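Local coordinates for cyclic AMP receptor protein (PDB 4EV0) that activates transcription from a set of promoters when cyclic AMP is bound, working as a homodimer that binds DNA through winged helix-turn-helix domains, at residues L43-S48 with G71-E76; P160-R165 with V200-A205; H8-E13 with L112-H117; R52-H57 with S86-A91. All coordinates share one frame; numbering follows the deposited sequence.

Interaction 1: residues L43-S48 with G71-E76. With CMP (adenosine-3',5'-cyclic-monophosphate), chain G.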
# COMPACT_ATOMS: atom_id res chain seq x y z
N LEU B 43 7.29 16.99 -14.61
CA LEU B 43 7.66 15.59 -14.43
C LEU B 43 8.91 15.31 -15.25
O LEU B 43 9.31 16.14 -16.07
CB LEU B 43 6.52 14.65 -14.86
CG LEU B 43 5.95 14.73 -16.28
CD1 LEU B 43 6.80 13.99 -17.32
CD2 LEU B 43 4.52 14.22 -16.30
N TYR B 44 9.52 14.16 -15.04
CA TYR B 44 10.76 13.83 -15.72
C TYR B 44 10.75 12.40 -16.24
O TYR B 44 10.31 11.47 -15.56
CB TYR B 44 11.97 14.02 -14.80
CG TYR B 44 12.12 15.40 -14.18
CD1 TYR B 44 11.51 15.71 -12.97
CD2 TYR B 44 12.88 16.38 -14.79
CE1 TYR B 44 11.64 16.96 -12.39
CE2 TYR B 44 13.02 17.65 -14.22
CZ TYR B 44 12.40 17.93 -13.02
OH TYR B 44 12.53 19.17 -12.44
N LEU B 45 11.26 12.24 -17.46
CA LEU B 45 11.66 10.95 -17.99
C LEU B 45 13.16 10.84 -17.83
O LEU B 45 13.88 11.83 -17.99
CB LEU B 45 11.30 10.86 -19.47
CG LEU B 45 10.13 9.98 -19.92
CD1 LEU B 45 9.15 9.70 -18.78
CD2 LEU B 45 9.43 10.64 -21.09
N VAL B 46 13.65 9.64 -17.52
CA VAL B 46 15.10 9.42 -17.47
C VAL B 46 15.60 9.01 -18.85
O VAL B 46 15.20 7.98 -19.39
CB VAL B 46 15.48 8.33 -16.44
CG1 VAL B 46 16.95 7.94 -16.61
CG2 VAL B 46 15.19 8.81 -15.03
N ALA B 47 16.45 9.85 -19.44
CA ALA B 47 17.07 9.54 -20.72
C ALA B 47 18.32 8.66 -20.54
O ALA B 47 18.56 7.73 -21.32
CB ALA B 47 17.42 10.81 -21.45
N SER B 48 19.10 8.96 -19.51
CA SER B 48 20.28 8.17 -19.18
C SER B 48 20.65 8.40 -17.72
O SER B 48 20.37 9.46 -17.17
CB SER B 48 21.46 8.57 -20.06
OG SER B 48 21.96 9.82 -19.66
N GLY B 71 14.05 5.46 -19.44
CA GLY B 71 12.69 5.18 -19.87
C GLY B 71 11.67 5.32 -18.77
O GLY B 71 10.46 5.29 -19.03
N GLU B 72 12.13 5.48 -17.54
CA GLU B 72 11.23 5.52 -16.40
C GLU B 72 10.87 6.94 -16.00
O GLU B 72 11.63 7.88 -16.25
CB GLU B 72 11.82 4.73 -15.22
CG GLU B 72 11.64 3.21 -15.35
CD GLU B 72 12.35 2.43 -14.25
OE1 GLU B 72 13.61 2.40 -14.26
OE2 GLU B 72 11.66 1.85 -13.38
N LEU B 73 9.71 7.09 -15.37
CA LEU B 73 9.12 8.39 -15.10
C LEU B 73 9.02 8.72 -13.61
O LEU B 73 8.76 7.84 -12.79
CB LEU B 73 7.72 8.42 -15.74
CG LEU B 73 6.82 9.63 -15.58
CD1 LEU B 73 6.00 9.79 -16.85
CD2 LEU B 73 5.89 9.48 -14.40
N PHE B 74 9.20 10.00 -13.26
CA PHE B 74 8.93 10.47 -11.89
C PHE B 74 8.54 11.95 -11.83
O PHE B 74 8.82 12.71 -12.76
CB PHE B 74 10.11 10.21 -10.96
CG PHE B 74 11.38 10.94 -11.34
CD1 PHE B 74 12.20 10.45 -12.35
CD2 PHE B 74 11.74 12.11 -10.69
CE1 PHE B 74 13.37 11.12 -12.71
CE2 PHE B 74 12.91 12.79 -11.03
CZ PHE B 74 13.73 12.29 -12.04
N GLY B 75 7.92 12.35 -10.72
CA GLY B 75 7.55 13.73 -10.49
C GLY B 75 6.23 14.14 -11.11
O GLY B 75 5.96 15.33 -11.34
N GLU B 76 5.38 13.15 -11.40
CA GLU B 76 4.12 13.41 -12.09
C GLU B 76 3.02 13.92 -11.15
O GLU B 76 2.04 14.51 -11.60
CB GLU B 76 3.67 12.16 -12.86
CG GLU B 76 3.12 11.02 -11.98
CD GLU B 76 4.18 10.33 -11.11
OE1 GLU B 76 5.39 10.35 -11.45
OE2 GLU B 76 3.79 9.74 -10.08
P CMP G . 6.07 14.00 -7.19
O1P CMP G . 5.92 15.16 -8.14
O2P CMP G . 5.09 13.87 -6.04
O5' CMP G . 7.58 13.93 -6.63
C5' CMP G . 8.13 12.71 -6.15
C4' CMP G . 7.74 11.61 -7.08
O4' CMP G . 8.04 10.30 -6.54
C3' CMP G . 6.27 11.52 -7.34
O3' CMP G . 5.80 12.64 -8.06
C2' CMP G . 6.19 10.18 -8.05
O2' CMP G . 6.70 10.26 -9.36
C1' CMP G . 7.19 9.37 -7.20
N9 CMP G . 6.50 8.56 -6.19
C8 CMP G . 5.73 9.00 -5.17
N7 CMP G . 5.24 7.94 -4.48
C5 CMP G . 5.70 6.81 -5.06
C6 CMP G . 5.58 5.35 -4.82
N6 CMP G . 4.84 4.88 -3.78
N1 CMP G . 6.24 4.51 -5.67
C2 CMP G . 6.97 4.97 -6.70
N3 CMP G . 7.13 6.29 -6.97
C4 CMP G . 6.53 7.23 -6.19
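Tyr44 and Phe74 face each other as a hydrogen-bonded antiparallel pair, joining strands 42-46 and 73-74 in the beta roll of the cyclic nucleotide-binding domain. Tyr44 N gives its hydrogen to Phe74 O at 2.8 Å, and Phe74 N returns one to Tyr44 O. Beyond the strand pair the loop residues keep bonding, Val46 N to Glu72 O and Gly71 N to Val46 O. Packing is close around the Phe74 ring. With chi1 at 63°, its CG lies between the backbone N and the carbonyl carbon, which brings the ring back over the neighbouring strand: Tyr44 CB sits over one face, 4.0 Å from the ring centroid, while Val46 CG2 meets the edge 3.7 Å from CE1. The planes of the two aromatic rings differ by 24°, but the rings are strongly offset and share little face. Leu45 CD1 and Leu73 CB touch at 3.6 Å; Leu6 lies against both residues, and Leu73 also meets Leu119 of helix 114-135. The loose side is the partly exposed turn at Gly71 and Glu72, where Glu72 OE1 takes a hydrogen from Gly69 N. Gly71 has a positive phi of 91°, a backbone shape that favours glycine. Past Phe74 the chain enters the cyclic AMP site. Glu76, salt-bridged to Arg126, has OE1 modelled doubtfully close to the ribose O2', and Gly75 N donates to that same O2' at 2.8 Å.

Interaction 2: residues P160-R165 with V200-A205. With SO4 (sulfate ion), chain I.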
# COMPACT_ATOMS: atom_id res chain seq x y z
N PRO B 160 -4.31 -31.96 21.99
CA PRO B 160 -3.58 -31.09 21.06
C PRO B 160 -4.10 -31.29 19.63
O PRO B 160 -3.46 -30.85 18.68
CB PRO B 160 -2.15 -31.59 21.16
CG PRO B 160 -2.30 -33.08 21.42
CD PRO B 160 -3.58 -33.23 22.23
N LEU B 161 -5.23 -31.97 19.49
CA LEU B 161 -5.81 -32.16 18.17
C LEU B 161 -6.91 -31.13 17.94
O LEU B 161 -7.82 -31.00 18.76
CB LEU B 161 -6.37 -33.57 18.01
CG LEU B 161 -7.04 -33.83 16.66
CD1 LEU B 161 -6.00 -33.78 15.53
CD2 LEU B 161 -7.79 -35.16 16.67
N PHE B 162 -6.84 -30.39 16.84
CA PHE B 162 -7.83 -29.35 16.61
C PHE B 162 -8.59 -29.49 15.30
O PHE B 162 -8.01 -29.73 14.24
CB PHE B 162 -7.20 -27.96 16.71
CG PHE B 162 -6.44 -27.74 17.97
CD1 PHE B 162 -7.10 -27.73 19.20
CD2 PHE B 162 -5.07 -27.54 17.95
CE1 PHE B 162 -6.39 -27.54 20.38
CE2 PHE B 162 -4.36 -27.35 19.12
CZ PHE B 162 -5.02 -27.35 20.34
N GLN B 163 -9.90 -29.35 15.40
CA GLN B 163 -10.74 -29.19 14.24
C GLN B 163 -10.61 -27.72 13.87
O GLN B 163 -11.17 -26.85 14.53
CB GLN B 163 -12.19 -29.53 14.59
CG GLN B 163 -13.07 -29.86 13.41
CD GLN B 163 -13.50 -31.31 13.39
OE1 GLN B 163 -12.98 -32.12 14.16
NE2 GLN B 163 -14.45 -31.64 12.52
N ILE B 164 -9.82 -27.44 12.83
CA ILE B 164 -9.60 -26.05 12.47
C ILE B 164 -9.15 -25.87 11.02
O ILE B 164 -8.32 -26.63 10.51
CB ILE B 164 -8.65 -25.33 13.49
CG1 ILE B 164 -8.70 -23.81 13.28
CG2 ILE B 164 -7.21 -25.89 13.45
CD1 ILE B 164 -8.25 -23.03 14.50
N ARG B 165 -9.74 -24.89 10.34
CA ARG B 165 -9.41 -24.62 8.95
C ARG B 165 -8.20 -23.70 8.89
O ARG B 165 -7.95 -22.93 9.84
CB ARG B 165 -10.61 -24.00 8.23
CG ARG B 165 -11.84 -24.92 8.12
CD ARG B 165 -11.54 -26.08 7.20
NE ARG B 165 -12.57 -27.11 7.24
CZ ARG B 165 -12.55 -28.19 6.47
NH1 ARG B 165 -11.57 -28.38 5.60
NH2 ARG B 165 -13.53 -29.09 6.55
N VAL B 200 -5.38 -29.94 12.65
CA VAL B 200 -3.99 -29.74 12.96
C VAL B 200 -3.71 -30.34 14.34
O VAL B 200 -4.34 -29.97 15.33
CB VAL B 200 -3.62 -28.24 12.98
CG1 VAL B 200 -2.12 -28.08 13.23
CG2 VAL B 200 -4.02 -27.58 11.67
N GLU B 201 -2.78 -31.28 14.39
CA GLU B 201 -2.37 -31.88 15.64
C GLU B 201 -0.95 -31.45 16.00
O GLU B 201 -0.01 -31.64 15.23
CB GLU B 201 -2.47 -33.40 15.56
CG GLU B 201 -1.66 -34.16 16.62
CD GLU B 201 -1.89 -35.67 16.59
OE1 GLU B 201 -2.47 -36.18 15.60
OE2 GLU B 201 -1.50 -36.35 17.56
N VAL B 202 -0.80 -30.85 17.18
CA VAL B 202 0.50 -30.47 17.71
C VAL B 202 1.18 -31.72 18.29
O VAL B 202 0.55 -32.46 19.05
CB VAL B 202 0.34 -29.39 18.79
CG1 VAL B 202 1.70 -28.98 19.39
CG2 VAL B 202 -0.42 -28.20 18.21
N ARG B 203 2.43 -31.95 17.91
CA ARG B 203 3.17 -33.14 18.35
C ARG B 203 4.16 -32.75 19.43
O ARG B 203 4.24 -33.38 20.48
CB ARG B 203 3.96 -33.74 17.18
CG ARG B 203 3.13 -33.97 15.94
CD ARG B 203 2.10 -35.07 16.19
NE ARG B 203 2.73 -36.39 16.22
CZ ARG B 203 2.09 -37.51 16.53
NH1 ARG B 203 0.80 -37.47 16.85
NH2 ARG B 203 2.73 -38.68 16.53
N GLU B 204 4.89 -31.68 19.12
CA GLU B 204 5.93 -31.13 19.97
C GLU B 204 5.52 -29.78 20.50
O GLU B 204 5.92 -28.76 19.95
CB GLU B 204 7.19 -30.96 19.14
CG GLU B 204 7.56 -32.18 18.32
CD GLU B 204 8.10 -33.32 19.18
OE1 GLU B 204 7.35 -33.84 20.04
OE2 GLU B 204 9.28 -33.68 18.98
N ALA B 205 4.76 -29.75 21.58
CA ALA B 205 4.27 -28.50 22.15
C ALA B 205 5.39 -27.58 22.63
O ALA B 205 5.32 -26.37 22.45
CB ALA B 205 3.29 -28.77 23.27
S SO4 I . -7.92 -26.31 5.31
O1 SO4 I . -9.17 -26.67 4.63
O2 SO4 I . -8.17 -25.17 6.17
O3 SO4 I . -7.47 -27.44 6.11
O4 SO4 I . -6.90 -25.95 4.32
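Three backbone hydrogen bonds hold Pro160, Leu161 and Phe162 against Val200, Glu201 and Val202. Phe162 and Val200 form the hydrogen-bonded antiparallel pair: Phe162 N donates to Val200 O at 3.0 Å, and Val200 N to Phe162 O at 3.1 Å. Val202 N closes the series on Pro160 O at 3.1 Å. Proline, lacking an N-H to give Val202 O, ends the pairing here while its carbonyl still accepts. On the face of Leu161 and Glu201, Leu161 CD1 rests on Glu201 CB at 3.6 Å, and the extended Glu201 carries its carboxylate on to a salt bridge with Arg203. The other face is apolar. Val202 CG2 meets the Phe162 ring at its edge, 4.1 Å from CE2, and Ile164 CG2 touches Val200 CG2 at 4.0 Å. From helix 139-154, Leu153 packs on Phe162 and Ile164 and Leu154 on Val202, a setting that suits apolar residues. At the far end Arg165 NH1 binds a sulfate, probably from the crystallisation liquor. These strands belong to the small sheet of the winged helix-turn-helix domain. Its chemistry is two-sided: the backbone bonds fix the register, one face seals the domain core, and the other, with Leu161 and the Glu201-Arg203 pair, lies nearer solvent.

Interaction 3: residues H8-E13 with L112-H117. With SO4 (sulfate ion), chain H.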
# COMPACT_ATOMS: atom_id res chain seq x y z
N HIS B 8 3.09 4.22 -24.28
CA HIS B 8 2.39 3.01 -24.69
C HIS B 8 1.15 3.31 -25.54
O HIS B 8 0.33 4.15 -25.18
CB HIS B 8 2.02 2.17 -23.45
CG HIS B 8 1.52 0.80 -23.78
ND1 HIS B 8 0.21 0.55 -24.14
CD2 HIS B 8 2.15 -0.40 -23.81
CE1 HIS B 8 0.06 -0.74 -24.38
NE2 HIS B 8 1.22 -1.34 -24.18
N GLY B 9 1.03 2.64 -26.68
CA GLY B 9 -0.12 2.81 -27.55
C GLY B 9 0.07 3.79 -28.69
O GLY B 9 -0.72 3.81 -29.64
N LEU B 10 1.12 4.61 -28.61
CA LEU B 10 1.35 5.63 -29.62
C LEU B 10 2.16 5.11 -30.81
O LEU B 10 3.14 4.38 -30.64
CB LEU B 10 2.07 6.83 -29.01
CG LEU B 10 1.51 7.56 -27.80
CD1 LEU B 10 2.56 8.60 -27.38
CD2 LEU B 10 0.15 8.19 -28.10
N ALA B 11 1.76 5.52 -32.01
CA ALA B 11 2.56 5.31 -33.21
C ALA B 11 3.96 5.99 -33.08
O ALA B 11 4.14 6.90 -32.27
CB ALA B 11 1.80 5.83 -34.43
N PRO B 12 4.95 5.51 -33.86
CA PRO B 12 6.32 6.07 -33.84
C PRO B 12 6.38 7.58 -34.05
O PRO B 12 7.15 8.25 -33.36
CB PRO B 12 6.99 5.35 -35.02
CG PRO B 12 6.28 4.03 -35.08
CD PRO B 12 4.85 4.32 -34.73
N GLU B 13 5.57 8.08 -34.98
CA GLU B 13 5.45 9.52 -35.27
C GLU B 13 4.88 10.27 -34.06
O GLU B 13 5.26 11.42 -33.79
CB GLU B 13 4.50 9.75 -36.47
CG GLU B 13 5.00 9.25 -37.82
CD GLU B 13 4.77 7.76 -38.06
OE1 GLU B 13 4.34 7.04 -37.14
OE2 GLU B 13 5.03 7.31 -39.19
N LEU B 112 -2.54 14.47 -27.74
CA LEU B 112 -2.46 13.03 -27.45
C LEU B 112 -2.99 12.62 -26.07
O LEU B 112 -2.20 12.40 -25.15
CB LEU B 112 -1.02 12.51 -27.60
CG LEU B 112 -0.39 12.64 -28.99
CD1 LEU B 112 1.08 12.18 -29.00
CD2 LEU B 112 -1.24 11.88 -30.02
N PRO B 113 -4.32 12.49 -25.94
CA PRO B 113 -4.97 12.17 -24.66
C PRO B 113 -4.38 10.91 -24.04
O PRO B 113 -4.35 10.75 -22.81
CB PRO B 113 -6.43 11.92 -25.06
CG PRO B 113 -6.62 12.59 -26.35
CD PRO B 113 -5.29 12.54 -27.05
N LEU B 114 -3.91 10.01 -24.89
CA LEU B 114 -3.37 8.74 -24.45
C LEU B 114 -2.17 8.91 -23.50
O LEU B 114 -1.80 7.97 -22.76
CB LEU B 114 -3.00 7.87 -25.65
CG LEU B 114 -2.92 6.36 -25.41
CD1 LEU B 114 -4.27 5.82 -24.89
CD2 LEU B 114 -2.48 5.63 -26.68
N VAL B 115 -1.58 10.11 -23.51
CA VAL B 115 -0.51 10.43 -22.57
C VAL B 115 -1.06 10.64 -21.17
O VAL B 115 -0.48 10.17 -20.20
CB VAL B 115 0.27 11.70 -22.99
CG1 VAL B 115 1.26 12.09 -21.91
CG2 VAL B 115 0.97 11.47 -24.32
N ALA B 116 -2.18 11.34 -21.07
CA ALA B 116 -2.82 11.53 -19.79
C ALA B 116 -3.28 10.18 -19.24
O ALA B 116 -3.09 9.89 -18.06
CB ALA B 116 -4.00 12.48 -19.90
N HIS B 117 -3.90 9.36 -20.10
CA HIS B 117 -4.35 8.04 -19.69
C HIS B 117 -3.20 7.17 -19.23
O HIS B 117 -3.32 6.43 -18.25
CB HIS B 117 -5.07 7.32 -20.82
CG HIS B 117 -5.13 5.83 -20.63
ND1 HIS B 117 -6.14 5.21 -19.92
CD2 HIS B 117 -4.30 4.85 -21.05
CE1 HIS B 117 -5.93 3.91 -19.92
NE2 HIS B 117 -4.83 3.66 -20.60
S SO4 H . -4.08 9.34 -29.06
O1 SO4 H . -4.43 10.34 -30.07
O2 SO4 H . -5.29 8.57 -28.72
O3 SO4 H . -3.07 8.42 -29.57
O4 SO4 H . -3.59 10.02 -27.87
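Leu10 turns its CG away from its own carbonyl carbon (chi1 -55°), and Leu114 turns its CG away from its own backbone N (chi1 -158°); these torsions help lay the two side chains alongside each other, pointing opposite ways, with Leu10 CD2 and Leu114 CD2 3.9 Å apart. The same methyl of Leu10 meets Leu112 CD1 at 4.2 Å, while the other branch, CD1, lies 4.5 Å from Val115 CG2. Leu10 therefore sits among three apolar residues of the 112-117 segment, a place that suits a flexible branched chain with two methyls to share out. Leu114 reaches farther along the opposing backbone: its CD2 lies 3.5 Å from His8 O and 3.7 Å from Gly9 C. Gly9 suits its place: phi is 97°, and without a side chain it lets Leu114 CD2 lie close to the backbone. His8 O is also held by Asn118 ND2, a polar grip beside the leucine methyl. No hydrogen bond joins the two segments.

The contact packs the loop leading into helix 12-19 against the start of helix 114-135, the long dimerisation helix of the CRP family. There Leu114 N donates to a sulfate oxygen, O4, at 3.0 Å. Arg110 NE of the second subunit binds this sulfate too, and the Ala116 residues of the two subunits pack on each other close by. The chemistry implies an apolar contact made by leucine methyls, near the beginning of a helix where Leu114 N-H and Arg110 of the second subunit can together hold an anion, here one probably brought by the crystallisation liquor.

Interaction 4: residues R52-H57 with S86-A91. With CMP (adenosine-3',5'-cyclic-monophosphate), chain G.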
# COMPACT_ATOMS: atom_id res chain seq x y z
N ARG B 52 17.35 7.97 -7.67
CA ARG B 52 16.72 7.38 -6.50
C ARG B 52 15.67 8.30 -5.89
O ARG B 52 15.93 9.49 -5.66
CB ARG B 52 17.75 6.98 -5.44
CG ARG B 52 17.10 6.37 -4.21
CD ARG B 52 18.13 5.82 -3.24
NE ARG B 52 18.84 6.89 -2.57
CZ ARG B 52 18.62 7.26 -1.31
NH1 ARG B 52 17.71 6.62 -0.58
NH2 ARG B 52 19.33 8.27 -0.79
N LEU B 53 14.50 7.73 -5.62
CA LEU B 53 13.43 8.40 -4.90
C LEU B 53 13.34 7.90 -3.46
O LEU B 53 13.48 6.70 -3.21
CB LEU B 53 12.09 8.12 -5.58
CG LEU B 53 11.99 8.43 -7.07
CD1 LEU B 53 10.72 7.84 -7.65
CD2 LEU B 53 12.04 9.94 -7.30
N PHE B 54 13.08 8.81 -2.53
CA PHE B 54 12.95 8.46 -1.12
C PHE B 54 12.15 9.50 -0.35
O PHE B 54 12.10 10.67 -0.73
CB PHE B 54 14.32 8.26 -0.45
CG PHE B 54 15.19 9.51 -0.44
CD1 PHE B 54 16.03 9.80 -1.51
CD2 PHE B 54 15.19 10.37 0.66
CE1 PHE B 54 16.86 10.95 -1.49
CE2 PHE B 54 16.00 11.51 0.68
CZ PHE B 54 16.84 11.80 -0.40
N ARG B 55 11.52 9.05 0.72
CA ARG B 55 10.79 9.92 1.62
C ARG B 55 11.57 10.00 2.92
O ARG B 55 12.33 9.08 3.25
CB ARG B 55 9.38 9.37 1.90
CG ARG B 55 8.33 9.76 0.82
CD ARG B 55 6.95 9.11 1.05
NE ARG B 55 6.25 9.62 2.22
CZ ARG B 55 5.38 10.64 2.20
NH1 ARG B 55 5.12 11.29 1.07
NH2 ARG B 55 4.77 11.01 3.33
N THR B 56 11.38 11.08 3.66
CA THR B 56 12.09 11.24 4.93
C THR B 56 11.09 11.30 6.07
O THR B 56 10.06 11.97 5.98
CB THR B 56 13.02 12.49 4.90
OG1 THR B 56 13.92 12.38 3.80
CG2 THR B 56 13.84 12.60 6.18
N HIS B 57 11.39 10.56 7.14
CA HIS B 57 10.54 10.51 8.32
C HIS B 57 11.34 9.98 9.52
O HIS B 57 12.51 9.62 9.39
CB HIS B 57 9.29 9.65 8.04
CG HIS B 57 9.59 8.19 7.86
ND1 HIS B 57 8.67 7.20 8.18
CD2 HIS B 57 10.68 7.54 7.40
CE1 HIS B 57 9.20 6.02 7.94
NE2 HIS B 57 10.42 6.19 7.47
N SER B 86 5.95 14.70 -3.24
CA SER B 86 5.70 13.69 -2.23
C SER B 86 6.96 12.90 -1.85
O SER B 86 6.93 12.11 -0.92
CB SER B 86 4.60 12.74 -2.71
OG SER B 86 4.99 12.12 -3.92
N ALA B 87 8.05 13.13 -2.57
CA ALA B 87 9.32 12.45 -2.29
C ALA B 87 10.52 13.26 -2.80
O ALA B 87 10.36 14.14 -3.66
CB ALA B 87 9.32 11.06 -2.92
N SER B 88 11.70 12.97 -2.25
CA SER B 88 12.94 13.56 -2.75
C SER B 88 13.47 12.70 -3.91
O SER B 88 13.24 11.47 -3.94
CB SER B 88 14.00 13.63 -1.64
OG SER B 88 13.55 14.35 -0.50
N ALA B 89 14.17 13.34 -4.84
CA ALA B 89 14.79 12.64 -5.97
C ALA B 89 16.25 13.06 -6.14
O ALA B 89 16.55 14.26 -6.30
CB ALA B 89 14.02 12.91 -7.24
N VAL B 90 17.15 12.09 -6.13
CA VAL B 90 18.58 12.36 -6.26
C VAL B 90 19.21 11.52 -7.38
O VAL B 90 18.83 10.37 -7.60
CB VAL B 90 19.32 12.10 -4.92
CG1 VAL B 90 19.25 10.64 -4.56
CG2 VAL B 90 20.78 12.55 -5.01
N ALA B 91 20.14 12.12 -8.12
CA ALA B 91 20.84 11.40 -9.17
C ALA B 91 21.91 10.55 -8.50
O ALA B 91 22.69 11.06 -7.70
CB ALA B 91 21.48 12.39 -10.14
P CMP G . 6.07 14.00 -7.19
O1P CMP G . 5.92 15.16 -8.14
O2P CMP G . 5.09 13.87 -6.04
O5' CMP G . 7.58 13.93 -6.63
C5' CMP G . 8.13 12.71 -6.15
C4' CMP G . 7.74 11.61 -7.08
O4' CMP G . 8.04 10.30 -6.54
C3' CMP G . 6.27 11.52 -7.34
O3' CMP G . 5.80 12.64 -8.06
C2' CMP G . 6.19 10.18 -8.05
O2' CMP G . 6.70 10.26 -9.36
C1' CMP G . 7.19 9.37 -7.20
N9 CMP G . 6.50 8.56 -6.19
C8 CMP G . 5.73 9.00 -5.17
N7 CMP G . 5.24 7.94 -4.48
C5 CMP G . 5.70 6.81 -5.06
C6 CMP G . 5.58 5.35 -4.82
N6 CMP G . 4.84 4.88 -3.78
N1 CMP G . 6.24 4.51 -5.67
C2 CMP G . 6.97 4.97 -6.70
N3 CMP G . 7.13 6.29 -6.97
C4 CMP G . 6.53 7.23 -6.19
O HOH W 1 12.54 13.06 1.60
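Arg52 pairs with Val90 and Phe54 with Ser88, each a hydrogen-bonded antiparallel pair. Arg52 N to Val90 O, at 2.8 Å, and Ser88 N to Phe54 O are among the four backbone bonds. Between them Leu53 and Ala89 form a non-hydrogen-bonded pair.

Aromatic and apolar contacts divide between the two faces. Phe54, with chi1 at 62°, folds its ring over the next strand, so that Ser88 CB lies over one face, 3.8 Å from the centroid, in a CH-pi contact. Val90 CG1 touches the same ring at its edge, 3.9 Å from CE1. Serine's short side chain lets the ring lie against its CB. On the opposite face Leu53 CD2 meets Ala89 CB at 3.6 Å, and Phe74 packs on both.

These strands lie in one of the two sheets of the beta roll, and the chain before strand 88-91 supplies part of the phosphate-binding cassette of the cyclic nucleotide-binding domain. There Ser86 grips a phosphate oxygen twice, O2P taking a hydrogen from Ser86 N at 3.0 Å and another from Ser86 OG at 2.8 Å. Ala87, with a single methyl, fits beside C5' of the nucleotide, and Leu53 CD1 approaches the ribose O4'.

Among the polar side chains, Arg55 NH1 makes a weak bond to Ser86 O, while its NH2 forms a salt bridge with Asp135 of the second subunit. Arg52 is paired with Glu62. Ser88 OG is bound to Gln36 N, and a water oxygen lies 2.7 Å from both Ser88 OG and Thr56 OG1.

Overall arrangement
Interactions 1 and 4 sit in the two sheets of the same beta roll, their centres about 14 Å apart, and meet where Phe74 CE2 touches Ala89 CB at 4.0 Å and Phe74 CD2 touches Leu53 CD2. Both reach cyclic AMP: 71-76 holds the ribose hydroxyl and 86-91 the phosphate, with Asp131 of the second subunit also bonded to the nucleotide. Interaction 3 lies about 16 Å from interaction 1, centre to centre, and its Val115 side chain is about 14 Å from the ligand; like interaction 4 it touches the second subunit. Interaction 2 stands apart in the DNA-binding domain, its centre about 54 Å from that of interaction 1.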